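Local coordinates for protein V-type ATP synthase alpha chain (Thermoplasma volcanium, PDB 4O1S) that is the intein of a V-type ATPase subunit A, a mostly beta splicing domain with the Hint (Hedgehog/intein) fold, at residues V12-A15 and T19-I22; D24-E29 and D145-S150. All coordinates share one frame; numbering follows the deposited sequence.

Overall arrangement
The chain starts with the short strand 6-7, which joins the edge of a five-stranded antiparallel sheet. Strand 11-13 and strand 19-21 then form a hairpin. Contact 1 closes it after a turn of a few residues. The chain passes straight into helix 22-31. Contact 2 ties this helix to strand 143-149, closing a long, mostly beta loop of more than a hundred residues. The two contacts follow in series and neither encloses the other. Their centres are about 10 Å apart, and they touch: Ile22 CG1 packs on Tyr147 CB at 3.7 Å. Contact 1 pairs the two hairpin strands; contact 2 sets the following helix on the five-stranded sheet.

Contact 1. Residues V12-A15 and T19-I22; sequences VYLA and TIKI
Val12 and Ile20 face each other as an antiparallel hydrogen-bonded pair. Val12 N donates to Ile20 O at 2.8 Å, and the bond is nearly straight, 171° at the hydrogen. The return bond, Ile20 N to Val12 O, is longer at 3.3 Å. The side chains of this pair lie side by side, with Val12 CG2 3.6 Å from Ile20 CG2. Leu14, just past the strand, brings its CD2 obliquely to the same methyl, 3.5 Å from Ile20 CG2. Two branches therefore share one methyl group. Ile20 has CG1 anti to its backbone N (chi1 -166°), which leaves CG2 as the branch that meets segment 12-15. On its other branch, Val12 CG1 meets Ile22 CB more loosely, at 4.3 Å, where the strand gives way to the helix.

Tyr13 and Thr19 form the adjacent non-hydrogen-bonded pair, and their side chains take the other face. Thr19 CG2 approaches the Tyr13 ring obliquely, 3.7 Å from Tyr13 CE1. The Tyr13 hydroxyl reaches beyond the hairpin and bonds to Gly161 O.

Strand 43-58 is touched by Leu14, at Ile54, and by Tyr13, at Tyr55. Phe158 packs on Val12. The arrangement is a small two-stranded antiparallel beta hairpin, near the start of the intein's Hint domain.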
loop_
_atom_site.group_PDB
_atom_site.type_symbol
_atom_site.label_atom_id
_atom_site.label_comp_id
_atom_site.label_asym_id
_atom_site.label_seq_id
_atom_site.Cartn_x
_atom_site.Cartn_y
_atom_site.Cartn_z
ATOM N N VAL A 12 1.689 3.574 6.626
ATOM C CA VAL A 12 2.236 4.332 5.522
ATOM C C VAL A 12 3.321 5.229 6.077
ATOM O O VAL A 12 3.337 5.507 7.271
ATOM C CB VAL A 12 1.169 5.144 4.840
ATOM C CG1 VAL A 12 0.145 4.207 4.305
ATOM C CG2 VAL A 12 0.531 6.056 5.813
ATOM N N TYR A 13 4.248 5.649 5.222
ATOM C CA TYR A 13 5.425 6.389 5.682
ATOM C C TYR A 13 5.379 7.828 5.190
ATOM O O TYR A 13 5.482 8.090 3.986
ATOM C CB TYR A 13 6.708 5.648 5.268
ATOM C CG TYR A 13 6.734 4.271 5.902
ATOM C CD1 TYR A 13 7.286 4.078 7.172
ATOM C CD2 TYR A 13 6.128 3.181 5.277
ATOM C CE1 TYR A 13 7.276 2.833 7.781
ATOM C CE2 TYR A 13 6.111 1.927 5.874
ATOM C CZ TYR A 13 6.686 1.759 7.130
ATOM O OH TYR A 13 6.678 0.525 7.753
ATOM N N LEU A 14 5.160 8.757 6.121
ATOM C CA LEU A 14 5.117 10.179 5.758
ATOM C C LEU A 14 6.526 10.748 5.742
ATOM O O LEU A 14 7.430 10.253 6.434
ATOM C CB LEU A 14 4.301 11.026 6.711
ATOM C CG LEU A 14 2.899 10.658 7.164
ATOM C CD1 LEU A 14 2.081 10.144 6.013
ATOM C CD2 LEU A 14 2.999 9.649 8.288
ATOM N N ALA A 15 6.696 11.804 4.954
ATOM C CA ALA A 15 8.004 12.386 4.710
ATOM C C ALA A 15 8.561 13.064 5.954
ATOM O O ALA A 15 9.772 13.227 6.089
ATOM C CB ALA A 15 7.942 13.341 3.546
ATOM N N THR A 19 5.302 7.561 11.145
ATOM C CA THR A 19 4.680 6.368 10.630
ATOM C C THR A 19 3.271 6.405 11.159
ATOM O O THR A 19 3.052 6.718 12.322
ATOM C CB THR A 19 5.367 5.128 11.162
ATOM O OG1 THR A 19 6.775 5.299 11.020
ATOM C CG2 THR A 19 4.953 3.926 10.379
ATOM N N ILE A 20 2.316 6.079 10.304
ATOM C CA ILE A 20 0.924 6.092 10.697
ATOM C C ILE A 20 0.136 4.989 9.987
ATOM O O ILE A 20 0.360 4.692 8.799
ATOM C CB ILE A 20 0.292 7.485 10.438
ATOM C CG1 ILE A 20 -1.044 7.616 11.153
ATOM C CG2 ILE A 20 0.092 7.751 8.943
ATOM C CD1 ILE A 20 -1.646 8.982 10.984
ATOM N N LYS A 21 -0.757 4.357 10.739
ATOM C CA LYS A 21 -1.630 3.343 10.179
ATOM C C LYS A 21 -2.624 4.044 9.272
ATOM O O LYS A 21 -3.155 5.101 9.636
ATOM C CB LYS A 21 -2.377 2.628 11.296
ATOM C CG LYS A 21 -1.521 1.707 12.137
ATOM C CD LYS A 21 -2.378 1.031 13.168
ATOM C CE LYS A 21 -1.594 0.660 14.399
ATOM N NZ LYS A 21 -2.542 0.554 15.531
ATOM N N ILE A 22 -2.881 3.471 8.100
ATOM C CA ILE A 22 -3.759 4.122 7.124
ATOM C C ILE A 22 -5.169 4.420 7.681
ATOM O O ILE A 22 -5.751 5.457 7.393
ATOM C CB ILE A 22 -3.806 3.365 5.780
ATOM C CG1 ILE A 22 -4.453 4.231 4.696
ATOM C CG2 ILE A 22 -4.514 2.011 5.915
ATOM C CD1 ILE A 22 -4.031 3.840 3.231
#

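Contact 2. Residues D24-E29 and D145-S150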
loop_
_atom_site.group_PDB
_atom_site.type_symbol
_atom_site.label_atom_id
_atom_site.label_comp_id
_atom_site.label_asym_id
_atom_site.label_seq_id
_atom_site.Cartn_x
_atom_site.Cartn_y
_atom_site.Cartn_z
ATOM N N ASP A 24 -5.928 5.275 10.678
ATOM C CA ASP A 24 -5.857 6.429 11.570
ATOM C C ASP A 24 -5.724 7.725 10.780
ATOM O O ASP A 24 -6.373 8.744 11.094
ATOM C CB ASP A 24 -4.699 6.293 12.561
ATOM C CG ASP A 24 -4.893 5.135 13.525
ATOM O OD1 ASP A 24 -6.068 4.737 13.731
ATOM O OD2 ASP A 24 -3.883 4.615 14.060
ATOM N N LEU A 25 -4.876 7.668 9.755
ATOM C CA LEU A 25 -4.676 8.782 8.845
ATOM C C LEU A 25 -6.003 9.170 8.201
ATOM O O LEU A 25 -6.378 10.339 8.172
ATOM C CB LEU A 25 -3.689 8.372 7.762
ATOM C CG LEU A 25 -3.590 9.330 6.577
ATOM C CD1 LEU A 25 -3.181 10.710 7.069
ATOM C CD2 LEU A 25 -2.609 8.815 5.559
ATOM N N TYR A 26 -6.704 8.171 7.688
ATOM C CA TYR A 26 -8.002 8.378 7.080
ATOM C C TYR A 26 -8.960 9.059 8.051
ATOM O O TYR A 26 -9.651 10.028 7.706
ATOM C CB TYR A 26 -8.608 7.046 6.600
ATOM C CG TYR A 26 -9.863 7.262 5.767
ATOM C CD1 TYR A 26 -9.784 7.434 4.379
ATOM C CD2 TYR A 26 -11.127 7.318 6.370
ATOM C CE1 TYR A 26 -10.928 7.647 3.620
ATOM C CE2 TYR A 26 -12.269 7.541 5.620
ATOM C CZ TYR A 26 -12.161 7.708 4.253
ATOM O OH TYR A 26 -13.295 7.935 3.520
ATOM N N SER A 27 -8.999 8.544 9.268
ATOM C CA SER A 27 -9.999 8.969 10.224
ATOM C C SER A 27 -9.787 10.430 10.573
ATOM O O SER A 27 -10.743 11.219 10.713
ATOM C CB SER A 27 -9.879 8.131 11.485
ATOM O OG SER A 27 -10.993 8.361 12.315
ATOM N N SER A 28 -8.513 10.776 10.721
ATOM C CA SER A 28 -8.113 12.124 11.086
ATOM C C SER A 28 -8.453 13.118 9.972
ATOM O O SER A 28 -9.048 14.171 10.214
ATOM C CB SER A 28 -6.616 12.147 11.374
ATOM O OG SER A 28 -6.214 13.461 11.725
ATOM N N GLU A 29 -8.077 12.763 8.747
ATOM C CA GLU A 29 -8.319 13.608 7.596
ATOM C C GLU A 29 -9.817 13.765 7.341
ATOM O O GLU A 29 -10.273 14.787 6.852
ATOM C CB GLU A 29 -7.616 13.013 6.377
ATOM C CG GLU A 29 -6.103 13.037 6.484
ATOM C CD GLU A 29 -5.570 14.443 6.427
ATOM O OE1 GLU A 29 -6.303 15.333 5.948
ATOM O OE2 GLU A 29 -4.424 14.671 6.859
ATOM N N ASP A 145 -12.801 -3.426 6.480
ATOM C CA ASP A 145 -12.563 -2.076 6.025
ATOM C C ASP A 145 -11.243 -2.044 5.268
ATOM O O ASP A 145 -10.218 -2.522 5.770
ATOM C CB ASP A 145 -12.470 -1.154 7.230
ATOM C CG ASP A 145 -13.805 -0.884 7.838
ATOM O OD1 ASP A 145 -14.823 -1.098 7.134
ATOM O OD2 ASP A 145 -13.818 -0.445 9.002
ATOM N N VAL A 146 -11.250 -1.500 4.059
ATOM C CA VAL A 146 -9.994 -1.382 3.335
ATOM C C VAL A 146 -9.778 0.061 2.888
ATOM O O VAL A 146 -10.729 0.842 2.798
ATOM C CB VAL A 146 -9.860 -2.405 2.161
ATOM C CG1 VAL A 146 -9.889 -3.807 2.688
ATOM C CG2 VAL A 146 -10.961 -2.226 1.144
ATOM N N TYR A 147 -8.518 0.396 2.634
ATOM C CA TYR A 147 -8.095 1.774 2.403
ATOM C C TYR A 147 -7.082 1.837 1.264
ATOM O O TYR A 147 -6.354 0.876 0.995
ATOM C CB TYR A 147 -7.459 2.346 3.672
ATOM C CG TYR A 147 -8.384 2.396 4.872
ATOM C CD1 TYR A 147 -9.095 3.556 5.161
ATOM C CD2 TYR A 147 -8.560 1.290 5.713
ATOM C CE1 TYR A 147 -9.939 3.632 6.246
ATOM C CE2 TYR A 147 -9.414 1.355 6.815
ATOM C CZ TYR A 147 -10.109 2.537 7.073
ATOM O OH TYR A 147 -10.980 2.668 8.147
ATOM N N ASP A 148 -7.042 2.984 0.602
ATOM C CA ASP A 148 -6.094 3.245 -0.471
ATOM C C ASP A 148 -5.808 4.734 -0.446
ATOM O O ASP A 148 -6.615 5.526 0.029
ATOM C CB ASP A 148 -6.698 2.843 -1.821
ATOM C CG ASP A 148 -5.670 2.829 -2.966
ATOM O OD1 ASP A 148 -4.457 2.971 -2.682
ATOM O OD2 ASP A 148 -6.085 2.653 -4.149
ATOM N N LEU A 149 -4.647 5.119 -0.941
ATOM C CA LEU A 149 -4.388 6.519 -1.203
ATOM C C LEU A 149 -3.881 6.649 -2.625
ATOM O O LEU A 149 -3.506 5.651 -3.231
ATOM C CB LEU A 149 -3.386 7.065 -0.197
ATOM C CG LEU A 149 -2.122 6.265 0.073
ATOM C CD1 LEU A 149 -1.175 6.373 -1.101
ATOM C CD2 LEU A 149 -1.451 6.790 1.323
ATOM N N SER A 150 -3.858 7.855 -3.171
ATOM C CA SER A 150 -3.276 8.014 -4.501
ATOM C C SER A 150 -1.836 8.517 -4.396
ATOM O O SER A 150 -1.530 9.396 -3.598
ATOM C CB SER A 150 -4.119 8.950 -5.367
ATOM O OG SER A 150 -3.896 10.306 -5.019
#
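Tyr26 and Tyr147 mark where helix 22-31 comes nearest strand 143-149 within these segments, with CA atoms 8.1 Å apart and no hydrogen bond between the two backbones. The gap is bridged by the two tyrosine side chains. Both CB atoms point toward the other segment, and the side chains cross at about a right angle. The rings form an offset edge-to-face pair. Their centroids are 5.4 Å apart and their planes meet at 62°. Tyr147 supplies the edge, using its CD1-CE1 side. Tyr147 CE1 lies 3.7 Å from Tyr26 CG, and Tyr147 CD1 is 3.8 Å from Tyr26 CB. Tyr147 CE1 also reaches Tyr26 CB, again at 3.7 Å. The contact thus falls on the root of the Tyr26 ring. With chi1 at -171°, Tyr26 swings its ring away from its own backbone N, which lays the ring root against the Tyr147 edge. The phenol runs on past that edge to a hydrogen bond between its OH group and Glu44 OE1. That bond ties down the far end of a buried ring.

This is a helix laid on a face of the five-stranded antiparallel sheet of the Hint domain. Lys72 of a neighbouring strand touches both Tyr26 and Tyr147.

Both carbons next to Tyr26 CG take part as well. Tyr26 CD2 lies in the plane of the Tyr147 ring, at its edge, 3.9 Å from Tyr147 CE1. On the other side of the Tyr26 ring root, Tyr26 CD1 is 4.0 Å from Tyr147 CD1. Strand 143-149 is held in the sheet by backbone bonds of Val146 with Gly73, Asp148 with Tyr71 and Tyr147 with Val6.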